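Local coordinates for protein pullulanase (Klebsiella oxytoca, PDB 2YOC) that hydrolyses alpha-1,6-glucosidic linkages in pullulan and related alpha-dextrins and is a substrate of a type 2 secretion system, at residues Ala42-Val47 with Trp100-Asn105; Asn64-Asn69 with Asn112-Asp117; Tyr543-Asp548 with Arg877-Ser882; Asp884-Val889 with Tyr898-Pro903. All coordinates share one frame; numbering follows the deposited sequence.

Interaction 1 (Ala42-Val47 with Trp100-Asn105)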
# COMPACT_ATOMS: atom_id res chain seq x y z
N ALA B 42 2.46 63.96 -17.74
CA ALA B 42 3.06 63.01 -18.67
C ALA B 42 1.99 62.38 -19.57
O ALA B 42 0.81 62.38 -19.22
CB ALA B 42 3.80 61.92 -17.91
N VAL B 43 2.41 61.85 -20.73
CA VAL B 43 1.49 61.18 -21.65
C VAL B 43 2.00 59.80 -22.11
O VAL B 43 3.13 59.69 -22.60
CB VAL B 43 0.91 62.10 -22.76
CG1 VAL B 43 1.90 62.37 -23.88
CG2 VAL B 43 -0.40 61.54 -23.32
N ILE B 44 1.20 58.74 -21.87
CA ILE B 44 1.52 57.35 -22.25
C ILE B 44 0.56 56.91 -23.37
O ILE B 44 -0.66 56.98 -23.19
CB ILE B 44 1.51 56.35 -21.05
CG1 ILE B 44 2.24 56.88 -19.78
CG2 ILE B 44 1.99 54.94 -21.45
CD1 ILE B 44 3.75 57.26 -19.85
N HIS B 45 1.12 56.46 -24.51
CA HIS B 45 0.34 55.98 -25.65
C HIS B 45 0.31 54.47 -25.67
O HIS B 45 1.36 53.82 -25.57
CB HIS B 45 0.97 56.41 -26.98
CG HIS B 45 1.14 57.88 -27.18
ND1 HIS B 45 2.34 58.51 -26.88
CD2 HIS B 45 0.30 58.78 -27.74
CE1 HIS B 45 2.17 59.78 -27.23
NE2 HIS B 45 0.96 59.98 -27.76
N LEU B 46 -0.88 53.91 -25.87
CA LEU B 46 -0.96 52.47 -26.05
C LEU B 46 -1.04 52.30 -27.55
O LEU B 46 -1.93 52.86 -28.20
CB LEU B 46 -2.17 51.82 -25.35
CG LEU B 46 -2.23 50.29 -25.49
CD1 LEU B 46 -1.61 49.63 -24.31
CD2 LEU B 46 -3.64 49.78 -25.67
N VAL B 47 -0.06 51.60 -28.12
CA VAL B 47 -0.09 51.35 -29.55
C VAL B 47 -0.85 50.04 -29.74
O VAL B 47 -0.35 48.95 -29.42
CB VAL B 47 1.30 51.43 -30.23
CG1 VAL B 47 1.15 51.30 -31.75
CG2 VAL B 47 2.00 52.74 -29.88
N TRP B 100 -3.24 58.29 -22.23
CA TRP B 100 -3.60 58.80 -20.92
C TRP B 100 -2.76 60.02 -20.62
O TRP B 100 -1.53 59.93 -20.68
CB TRP B 100 -3.34 57.76 -19.83
CG TRP B 100 -4.31 56.63 -19.80
CD1 TRP B 100 -5.29 56.42 -18.87
CD2 TRP B 100 -4.31 55.47 -20.65
NE1 TRP B 100 -5.91 55.21 -19.09
CE2 TRP B 100 -5.34 54.61 -20.19
CE3 TRP B 100 -3.54 55.06 -21.75
CZ2 TRP B 100 -5.62 53.39 -20.81
CZ3 TRP B 100 -3.83 53.86 -22.37
CH2 TRP B 100 -4.87 53.04 -21.90
N VAL B 101 -3.39 61.15 -20.28
CA VAL B 101 -2.67 62.36 -19.88
C VAL B 101 -2.58 62.28 -18.35
O VAL B 101 -3.58 62.48 -17.65
CB VAL B 101 -3.34 63.66 -20.42
CG1 VAL B 101 -2.65 64.91 -19.87
CG2 VAL B 101 -3.34 63.68 -21.94
N ILE B 102 -1.40 61.86 -17.84
CA ILE B 102 -1.17 61.64 -16.41
C ILE B 102 -0.68 62.91 -15.70
O ILE B 102 0.36 63.45 -16.08
CB ILE B 102 -0.25 60.40 -16.15
CG1 ILE B 102 -0.91 59.12 -16.69
CG2 ILE B 102 0.10 60.23 -14.67
CD1 ILE B 102 0.01 58.26 -17.42
N PRO B 103 -1.39 63.38 -14.64
CA PRO B 103 -0.94 64.59 -13.92
C PRO B 103 0.24 64.33 -12.99
O PRO B 103 0.27 63.33 -12.26
CB PRO B 103 -2.18 65.05 -13.16
CG PRO B 103 -2.97 63.79 -12.94
CD PRO B 103 -2.64 62.83 -14.05
N LEU B 104 1.22 65.24 -13.01
CA LEU B 104 2.42 65.11 -12.20
C LEU B 104 2.53 66.07 -11.04
O LEU B 104 1.86 67.11 -11.00
CB LEU B 104 3.66 65.21 -13.08
CG LEU B 104 4.18 63.91 -13.62
CD1 LEU B 104 4.39 63.98 -15.07
CD2 LEU B 104 5.43 63.54 -13.01
N ASN B 105 3.38 65.71 -10.07
CA ASN B 105 3.72 66.47 -8.88
C ASN B 105 5.02 67.25 -9.22
O ASN B 105 5.07 68.48 -9.08
CB ASN B 105 3.85 65.50 -7.67
CG ASN B 105 4.93 65.68 -6.61
OD1 ASN B 105 5.87 66.48 -6.72
ND2 ASN B 105 4.83 64.88 -5.57
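A42 and I102 grip each other through both backbone groups: A42 N donates to I102 O and I102 N donates back to A42 O, each over 2.7 Å. Two residues along, I44 and W100 repeat the exchange, with I44 N 3.2 Å from W100 O and W100 N 3.0 Å from I44 O. V43 and V101 form the non-hydrogen-bonded pair in between, and there the CA of V43 brings a C-H contact to W100 O at 3.4 Å, a second hold on that oxygen. With chi1 of V43 at 77°, CG2 lies opposite the backbone N and reaches V101 CG2 at 3.9 Å.

On the face of A42, I44, W100 and I102, I44 CG1 meets I102 CD1 at 3.5 Å, crossing it at a slant. Just past its strand, L104 lays CD1 against A42 CB at 3.6 Å. L46 puts CB in the plane of the W100 indole, at the edge by CZ3, while the indole NE1 is tied down by T88 O.

The strands run antiparallel at 151°. Strand 41-46 is the middle one of three, with 99-103 on one flank and 138-141, parallel to it, on the other. W100-N105 belongs to the bacterial pullulanase-associated domain, of the transthyretin clan, and the face carrying W100 and I102 packs on L65 and L67 of strand 63-68, sheet against sheet.

Interaction 2 (Asn64-Asn69 with Asn112-Asp117)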
# COMPACT_ATOMS: atom_id res chain seq x y z
N ASN B 64 -7.31 50.75 -18.76
CA ASN B 64 -7.03 51.58 -17.59
C ASN B 64 -5.62 51.41 -17.04
O ASN B 64 -5.03 50.34 -17.17
CB ASN B 64 -8.05 51.29 -16.47
CG ASN B 64 -8.10 49.85 -16.01
OD1 ASN B 64 -8.37 48.93 -16.79
ND2 ASN B 64 -7.87 49.63 -14.72
N LEU B 65 -5.09 52.45 -16.40
CA LEU B 65 -3.75 52.36 -15.82
C LEU B 65 -3.82 52.31 -14.31
O LEU B 65 -4.41 53.21 -13.70
CB LEU B 65 -2.87 53.56 -16.20
CG LEU B 65 -2.86 54.08 -17.61
CD1 LEU B 65 -1.93 55.24 -17.70
CD2 LEU B 65 -2.45 53.00 -18.61
N TYR B 66 -3.19 51.29 -13.70
CA TYR B 66 -3.08 51.27 -12.25
C TYR B 66 -1.83 52.10 -11.94
O TYR B 66 -0.71 51.66 -12.20
CB TYR B 66 -3.02 49.85 -11.63
CG TYR B 66 -2.89 49.88 -10.12
CD1 TYR B 66 -3.98 50.17 -9.30
CD2 TYR B 66 -1.67 49.63 -9.50
CE1 TYR B 66 -3.86 50.22 -7.91
CE2 TYR B 66 -1.53 49.67 -8.11
CZ TYR B 66 -2.63 49.96 -7.32
OH TYR B 66 -2.50 49.99 -5.95
N LEU B 67 -2.05 53.34 -11.49
CA LEU B 67 -1.00 54.30 -11.16
C LEU B 67 -0.86 54.42 -9.63
O LEU B 67 -1.87 54.35 -8.92
CB LEU B 67 -1.30 55.64 -11.84
CG LEU B 67 -1.26 55.61 -13.38
CD1 LEU B 67 -2.32 56.50 -13.97
CD2 LEU B 67 0.10 55.98 -13.91
N TRP B 68 0.40 54.48 -9.14
CA TRP B 68 0.71 54.45 -7.70
C TRP B 68 2.08 55.01 -7.34
O TRP B 68 3.06 54.77 -8.05
CB TRP B 68 0.59 53.00 -7.17
CG TRP B 68 1.40 52.00 -7.94
CD1 TRP B 68 1.18 51.55 -9.21
CD2 TRP B 68 2.58 51.34 -7.48
NE1 TRP B 68 2.16 50.66 -9.58
CE2 TRP B 68 3.02 50.50 -8.53
CE3 TRP B 68 3.30 51.36 -6.28
CZ2 TRP B 68 4.17 49.71 -8.42
CZ3 TRP B 68 4.42 50.57 -6.17
CH2 TRP B 68 4.85 49.76 -7.22
N ASN B 69 2.15 55.69 -6.19
CA ASN B 69 3.35 56.31 -5.64
C ASN B 69 4.11 55.39 -4.65
O ASN B 69 3.51 54.87 -3.70
CB ASN B 69 2.99 57.63 -4.93
CG ASN B 69 2.86 58.83 -5.83
OD1 ASN B 69 3.63 59.01 -6.77
ND2 ASN B 69 1.96 59.74 -5.50
N ASN B 112 5.20 55.03 -11.68
CA ASN B 112 4.87 53.59 -11.77
C ASN B 112 3.56 53.39 -12.55
O ASN B 112 2.49 53.74 -12.06
CB ASN B 112 4.74 52.93 -10.38
CG ASN B 112 5.95 53.01 -9.50
OD1 ASN B 112 6.95 52.31 -9.70
ND2 ASN B 112 5.84 53.79 -8.44
N VAL B 113 3.66 52.81 -13.76
CA VAL B 113 2.51 52.55 -14.62
C VAL B 113 2.30 51.04 -14.84
O VAL B 113 3.24 50.32 -15.20
CB VAL B 113 2.59 53.28 -15.99
CG1 VAL B 113 1.22 53.37 -16.65
CG2 VAL B 113 3.21 54.67 -15.85
N ILE B 114 1.07 50.58 -14.62
CA ILE B 114 0.67 49.21 -14.91
C ILE B 114 -0.45 49.37 -15.90
O ILE B 114 -1.52 49.88 -15.56
CB ILE B 114 0.29 48.33 -13.68
CG1 ILE B 114 1.52 48.10 -12.76
CG2 ILE B 114 -0.29 46.99 -14.14
CD1 ILE B 114 1.20 47.77 -11.32
N VAL B 115 -0.17 49.01 -17.14
CA VAL B 115 -1.12 49.11 -18.24
C VAL B 115 -2.06 47.89 -18.19
O VAL B 115 -1.59 46.75 -18.13
CB VAL B 115 -0.36 49.28 -19.57
CG1 VAL B 115 -1.29 49.17 -20.78
CG2 VAL B 115 0.41 50.61 -19.60
N ARG B 116 -3.39 48.14 -18.12
CA ARG B 116 -4.39 47.08 -17.98
C ARG B 116 -5.62 47.19 -18.91
O ARG B 116 -5.91 48.26 -19.44
CB ARG B 116 -4.91 47.02 -16.53
CG ARG B 116 -3.88 46.77 -15.44
CD ARG B 116 -4.57 46.57 -14.11
NE ARG B 116 -5.05 47.82 -13.52
CZ ARG B 116 -6.05 47.92 -12.64
NH1 ARG B 116 -6.71 46.83 -12.26
NH2 ARG B 116 -6.41 49.09 -12.15
N ASP B 117 -6.34 46.06 -19.07
CA ASP B 117 -7.61 45.88 -19.78
C ASP B 117 -8.47 45.16 -18.72
O ASP B 117 -8.50 43.93 -18.63
CB ASP B 117 -7.44 45.04 -21.07
CG ASP B 117 -8.64 44.97 -22.01
OD1 ASP B 117 -9.79 45.04 -21.52
OD2 ASP B 117 -8.43 44.75 -23.22
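Strands 64-68 and 112-117 of the pullulanase-associated domain run antiparallel at 157°, with paired backbone bonds between N64 and R116 and between Y66 and I114. L65, L67, V113 and V115 make one face: L65 forks, CD1 going to V113 CG1 at 3.8 Å and CD2 to V115 CG2 at 3.9 Å, while L67 CD2 touches both branches of V113.

On the opposite face the side chains are mixed. W68, with chi1 at 54°, swings its indole over N112, whose CB sits 3.7 Å from the centroid of the W68 five-membered ring. The amide lies nearly flat on the indole, planes 15° apart, and N112 ND2 donates to W68 O over 3.0 Å; N70 OD1 is a second partner of ND2. I114 CD1 touches both rings, at the edge of Y66 (CD2, 3.9 Å) and obliquely at W68 (NE1, 3.5 Å). R116 runs alongside Y66, its NE 3.4 Å from Y66 CB, and then turns to W83, which offers a carbonyl and a cation-pi face. Y66 also packs on Y66 of a second subunit.

One face is thus hydrocarbon and packs on W100 and I102 of strand 99-103, while the other buries an amide and a guanidinium whose positive charge is probably stabilised by the W83 ring and by the carbonyl oxygens that accept from it.

Interaction 3 (Tyr543-Asp548 with Arg877-Ser882)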
# COMPACT_ATOMS: atom_id res chain seq x y z
N TYR B 543 36.02 36.65 0.75
CA TYR B 543 35.16 35.52 1.03
C TYR B 543 33.98 35.28 0.10
O TYR B 543 33.02 36.05 0.07
CB TYR B 543 34.69 35.51 2.51
CG TYR B 543 34.20 34.15 2.93
CD1 TYR B 543 32.95 33.68 2.54
CD2 TYR B 543 35.03 33.29 3.65
CE1 TYR B 543 32.53 32.39 2.85
CE2 TYR B 543 34.62 32.00 3.97
CZ TYR B 543 33.37 31.55 3.57
OH TYR B 543 32.96 30.27 3.87
N ASN B 544 34.03 34.16 -0.59
CA ASN B 544 32.96 33.62 -1.40
C ASN B 544 33.25 32.14 -1.53
O ASN B 544 34.42 31.74 -1.50
CB ASN B 544 32.83 34.26 -2.78
CG ASN B 544 31.50 33.90 -3.42
OD1 ASN B 544 31.24 32.74 -3.77
ND2 ASN B 544 30.60 34.84 -3.49
N TRP B 545 32.18 31.30 -1.60
CA TRP B 545 32.34 29.86 -1.78
C TRP B 545 33.01 29.65 -3.15
O TRP B 545 34.01 28.91 -3.24
CB TRP B 545 30.98 29.19 -1.76
CG TRP B 545 30.36 29.07 -0.40
CD1 TRP B 545 30.96 29.24 0.82
CD2 TRP B 545 29.02 28.64 -0.12
NE1 TRP B 545 30.06 29.00 1.83
CE2 TRP B 545 28.86 28.61 1.29
CE3 TRP B 545 27.91 28.31 -0.93
CZ2 TRP B 545 27.65 28.27 1.90
CZ3 TRP B 545 26.71 27.99 -0.32
CH2 TRP B 545 26.59 27.96 1.08
N GLY B 546 32.51 30.38 -4.16
CA GLY B 546 33.08 30.43 -5.50
C GLY B 546 32.30 29.74 -6.60
O GLY B 546 32.87 29.48 -7.65
N TYR B 547 31.01 29.45 -6.38
CA TYR B 547 30.15 28.77 -7.36
C TYR B 547 29.71 29.77 -8.47
O TYR B 547 28.51 29.93 -8.77
CB TYR B 547 28.98 28.09 -6.64
CG TYR B 547 29.39 26.97 -5.69
CD1 TYR B 547 29.50 25.66 -6.14
CD2 TYR B 547 29.62 27.22 -4.34
CE1 TYR B 547 29.86 24.63 -5.27
CE2 TYR B 547 29.99 26.19 -3.46
CZ TYR B 547 30.09 24.90 -3.93
OH TYR B 547 30.48 23.89 -3.09
N ASP B 548 30.71 30.47 -9.06
CA ASP B 548 30.61 31.53 -10.07
C ASP B 548 31.79 31.38 -11.04
O ASP B 548 32.80 32.08 -10.92
CB ASP B 548 30.65 32.91 -9.36
CG ASP B 548 29.74 32.99 -8.14
OD1 ASP B 548 28.50 33.07 -8.33
OD2 ASP B 548 30.26 32.88 -6.99
N ARG B 877 21.78 30.26 7.05
CA ARG B 877 21.35 29.21 6.15
C ARG B 877 22.27 29.15 4.91
O ARG B 877 22.91 28.11 4.67
CB ARG B 877 19.87 29.38 5.80
CG ARG B 877 19.35 28.43 4.73
CD ARG B 877 17.83 28.43 4.65
NE ARG B 877 17.26 29.65 4.05
CZ ARG B 877 16.97 29.79 2.76
NH1 ARG B 877 17.26 28.82 1.90
NH2 ARG B 877 16.42 30.91 2.32
N ASP B 878 22.38 30.27 4.17
CA ASP B 878 23.20 30.33 2.94
C ASP B 878 24.47 31.17 3.09
O ASP B 878 24.58 32.22 2.46
CB ASP B 878 22.35 30.78 1.74
CG ASP B 878 22.82 30.18 0.43
OD1 ASP B 878 23.32 29.01 0.44
OD2 ASP B 878 22.62 30.85 -0.61
N SER B 879 25.42 30.68 3.89
CA SER B 879 26.66 31.38 4.23
C SER B 879 27.66 31.72 3.11
O SER B 879 28.77 32.13 3.44
CB SER B 879 27.36 30.67 5.39
OG SER B 879 27.87 29.41 5.00
N TYR B 880 27.26 31.61 1.81
CA TYR B 880 28.14 31.92 0.67
C TYR B 880 28.83 33.28 0.71
O TYR B 880 30.01 33.37 0.35
CB TYR B 880 27.49 31.63 -0.69
CG TYR B 880 26.51 32.67 -1.18
CD1 TYR B 880 25.18 32.65 -0.77
CD2 TYR B 880 26.90 33.65 -2.09
CE1 TYR B 880 24.28 33.61 -1.22
CE2 TYR B 880 26.00 34.60 -2.56
CZ TYR B 880 24.69 34.59 -2.12
OH TYR B 880 23.79 35.53 -2.58
N ASP B 881 28.13 34.33 1.14
CA ASP B 881 28.75 35.63 1.28
C ASP B 881 28.39 36.19 2.63
O ASP B 881 27.73 37.22 2.73
CB ASP B 881 28.44 36.58 0.10
CG ASP B 881 29.66 37.41 -0.34
OD1 ASP B 881 30.57 37.66 0.51
OD2 ASP B 881 29.70 37.82 -1.53
N SER B 882 28.76 35.43 3.67
CA SER B 882 28.56 35.80 5.07
C SER B 882 29.93 35.93 5.73
O SER B 882 30.04 36.04 6.96
CB SER B 882 27.64 34.82 5.78
OG SER B 882 26.29 35.11 5.45
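W545 and Y880 carry the contact by CH-pi packing. The CA of Y880 stands over the middle of the indole, 3.5 Å from the centroid of the W545 five-membered ring, and Y880 CB continues along the same face to W545 CE3 at 3.4 Å. Chi1 of Y880 at 79° turns its phenol away from the indole, so backbone and CB, not the ring, do the covering. S879 OG lies at the indole edge, and its own bonds go to N887 and K873. W545 also meets H821 edge-to-face; H821 opens an HDN sequence that matches a conserved active-site region of the alpha-amylase (GH13) family, which places the loop beside the probable active site.

C-H to oxygen contacts come next. Y880 O takes the CA-H of N544 at 3.4 Å and faces the edge of the Y543 ring, CD1 3.7 Å away. Y543 OH bonds to D421, and its ring stacks on H418.

Among polar groups, N544 OD1 accepts G546 N over 2.7 Å, an Asx turn within the YNWGYDP run familiar from pullulanases.

No hydrogen bond crosses the contact. D881 OD1 and Y543 O, both acceptors, stand 3.0 Å apart; a calcium ion about 3 Å from the D881 side chain, probably the one bound by A538 and D541, would draw the carboxylate and favour this closeness.

Interaction 4 (Asp884-Val889 with Tyr898-Pro903)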
# COMPACT_ATOMS: atom_id res chain seq x y z
N ASP B 884 34.18 35.85 6.71
CA ASP B 884 34.99 35.21 7.74
C ASP B 884 34.20 35.11 9.06
O ASP B 884 34.33 34.10 9.76
CB ASP B 884 36.29 36.01 7.97
CG ASP B 884 37.28 36.02 6.81
OD1 ASP B 884 37.44 34.97 6.15
OD2 ASP B 884 37.94 37.07 6.61
N TRP B 885 33.37 36.13 9.37
CA TRP B 885 32.58 36.18 10.59
C TRP B 885 31.70 34.96 10.84
O TRP B 885 31.94 34.24 11.81
CB TRP B 885 31.75 37.46 10.68
CG TRP B 885 31.30 37.76 12.09
CD1 TRP B 885 30.04 37.66 12.59
CD2 TRP B 885 32.13 38.19 13.18
NE1 TRP B 885 30.03 38.01 13.92
CE2 TRP B 885 31.29 38.36 14.31
CE3 TRP B 885 33.51 38.46 13.31
CZ2 TRP B 885 31.78 38.77 15.54
CZ3 TRP B 885 33.99 38.89 14.54
CH2 TRP B 885 33.14 39.03 15.64
N PHE B 886 30.71 34.70 9.97
CA PHE B 886 29.79 33.59 10.16
C PHE B 886 30.34 32.20 9.87
O PHE B 886 30.00 31.25 10.56
CB PHE B 886 28.45 33.84 9.46
CG PHE B 886 27.68 34.96 10.12
CD1 PHE B 886 26.87 34.71 11.22
CD2 PHE B 886 27.80 36.27 9.66
CE1 PHE B 886 26.17 35.76 11.85
CE2 PHE B 886 27.11 37.31 10.29
CZ PHE B 886 26.30 37.05 11.38
N ASN B 887 31.23 32.09 8.88
CA ASN B 887 31.85 30.84 8.44
C ASN B 887 33.13 30.50 9.19
O ASN B 887 33.95 29.72 8.72
CB ASN B 887 32.10 30.93 6.95
CG ASN B 887 30.87 30.81 6.13
OD1 ASN B 887 30.45 29.70 5.76
ND2 ASN B 887 30.32 31.94 5.74
N ARG B 888 33.28 31.05 10.38
CA ARG B 888 34.44 30.87 11.23
C ARG B 888 34.53 29.49 11.82
O ARG B 888 33.55 28.98 12.38
CB ARG B 888 34.43 31.94 12.33
CG ARG B 888 35.54 31.82 13.35
CD ARG B 888 35.44 32.90 14.38
NE ARG B 888 36.43 32.69 15.43
CZ ARG B 888 36.17 32.13 16.60
NH1 ARG B 888 34.93 31.75 16.90
NH2 ARG B 888 37.14 31.96 17.49
N VAL B 889 35.73 28.88 11.69
CA VAL B 889 36.08 27.58 12.29
C VAL B 889 37.28 27.81 13.22
O VAL B 889 38.41 27.96 12.74
CB VAL B 889 36.32 26.45 11.26
CG1 VAL B 889 36.59 25.12 11.97
CG2 VAL B 889 35.13 26.30 10.34
N TYR B 898 29.03 29.86 17.82
CA TYR B 898 27.59 29.95 18.04
C TYR B 898 27.26 31.29 18.68
O TYR B 898 28.09 31.81 19.42
CB TYR B 898 27.11 28.77 18.90
CG TYR B 898 25.63 28.72 19.20
CD1 TYR B 898 24.72 28.23 18.25
CD2 TYR B 898 25.13 29.07 20.45
CE1 TYR B 898 23.36 28.13 18.54
CE2 TYR B 898 23.77 28.97 20.75
CZ TYR B 898 22.89 28.50 19.79
OH TYR B 898 21.55 28.41 20.08
N ASN B 899 26.07 31.85 18.38
CA ASN B 899 25.59 33.14 18.91
C ASN B 899 26.68 34.23 18.81
O ASN B 899 27.32 34.61 19.81
CB ASN B 899 25.03 32.97 20.34
CG ASN B 899 24.46 34.21 20.94
OD1 ASN B 899 23.76 34.99 20.30
ND2 ASN B 899 24.78 34.42 22.20
N VAL B 900 26.95 34.63 17.56
CA VAL B 900 27.95 35.64 17.21
C VAL B 900 27.26 36.78 16.47
O VAL B 900 27.93 37.67 15.95
CB VAL B 900 29.14 35.04 16.43
CG1 VAL B 900 29.94 34.07 17.29
CG2 VAL B 900 28.70 34.37 15.12
N GLY B 901 25.93 36.72 16.44
CA GLY B 901 25.08 37.71 15.79
C GLY B 901 23.87 37.12 15.10
O GLY B 901 23.80 35.90 14.90
N MSE B 902 22.91 37.97 14.74
CA MSE B 902 21.74 37.51 14.01
C MSE B 902 22.18 37.24 12.57
O MSE B 902 22.95 38.03 12.04
CB MSE B 902 20.60 38.56 14.03
CG MSE B 902 19.94 38.76 15.40
SE MSE B 902 19.39 37.13 16.35
CE MSE B 902 17.74 36.71 15.43
N PRO B 903 21.78 36.12 11.93
CA PRO B 903 22.23 35.86 10.55
C PRO B 903 21.60 36.81 9.52
O PRO B 903 20.76 37.64 9.90
CB PRO B 903 21.83 34.41 10.32
CG PRO B 903 20.68 34.18 11.22
CD PRO B 903 20.88 35.05 12.42
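With CG anti to the backbone N (chi1 -161°), W885 sends its indole N-H to V900 O; F886, whose chi1 of -68° sets CG anti to the carbonyl carbon, goes to the backbone of G901 and M902. The two rings therefore leave the end of the short helix 883-886 in different directions, yet both reach the loop 898-903. F886 lies beneath its neighbour, with W885 CD1 3.7 Å above the phenyl plane and displaced toward the rim.

The indole makes the one hydrogen bond of the contact. W885 NE1 donates to V900 O over 2.9 Å at a fairly straight 164°, and the oxygen sits close to the ring plane, where the N-H points. The carbonyl is less well aligned, since NE1 comes in tilted from its plane. V900 also uses its side chain, CG2 lying 4.4 Å from W885 CD1 and 4.3 Å from F886 CD1, so it rests against both rings.

F886 faces mostly backbone. G901 O lies at its edge, 3.9 Å from F886 CE1, and selenomethionine M902 presents its O at 3.6 Å from F886 CZ, while P903 CA stands near CE1. G901 itself takes a backbone conformation with positive phi that suits a residue without a side chain, and its O is bonded by S874 OG.

The contact joins the end of helix 883-886, beyond barrel strand 860-864, to the loop leading into helix 905-908. Helices 512-520 and 529-537 pack on the indole with L516, K520 and V530. In this buried setting the W885 N-H and the V900 carbonyl satisfy each other, and the remaining grip is van der Waals contact between rings and backbone.

How the interactions relate
From the N terminus, interactions 1 and 2 cross: their strands alternate along the chain as 42-47, 64-69, 100-105 and 112-117. Interaction 1 closes a span of 52 residues and interaction 2 one of 42. They belong to two separate sheets whose faces meet, V115 packing on L46, consistent with one small N-terminal domain. Interactions 3 and 4 follow in series, with about 24 Å at the nearest atoms between 2 and 3. Interaction 3 closes a span of over three hundred residues, bringing the loop after helix 529-537 to the one after barrel strand 860-864. Interaction 4 closes a short loop just beyond, and the two touch where N887 meets S879 and Y543.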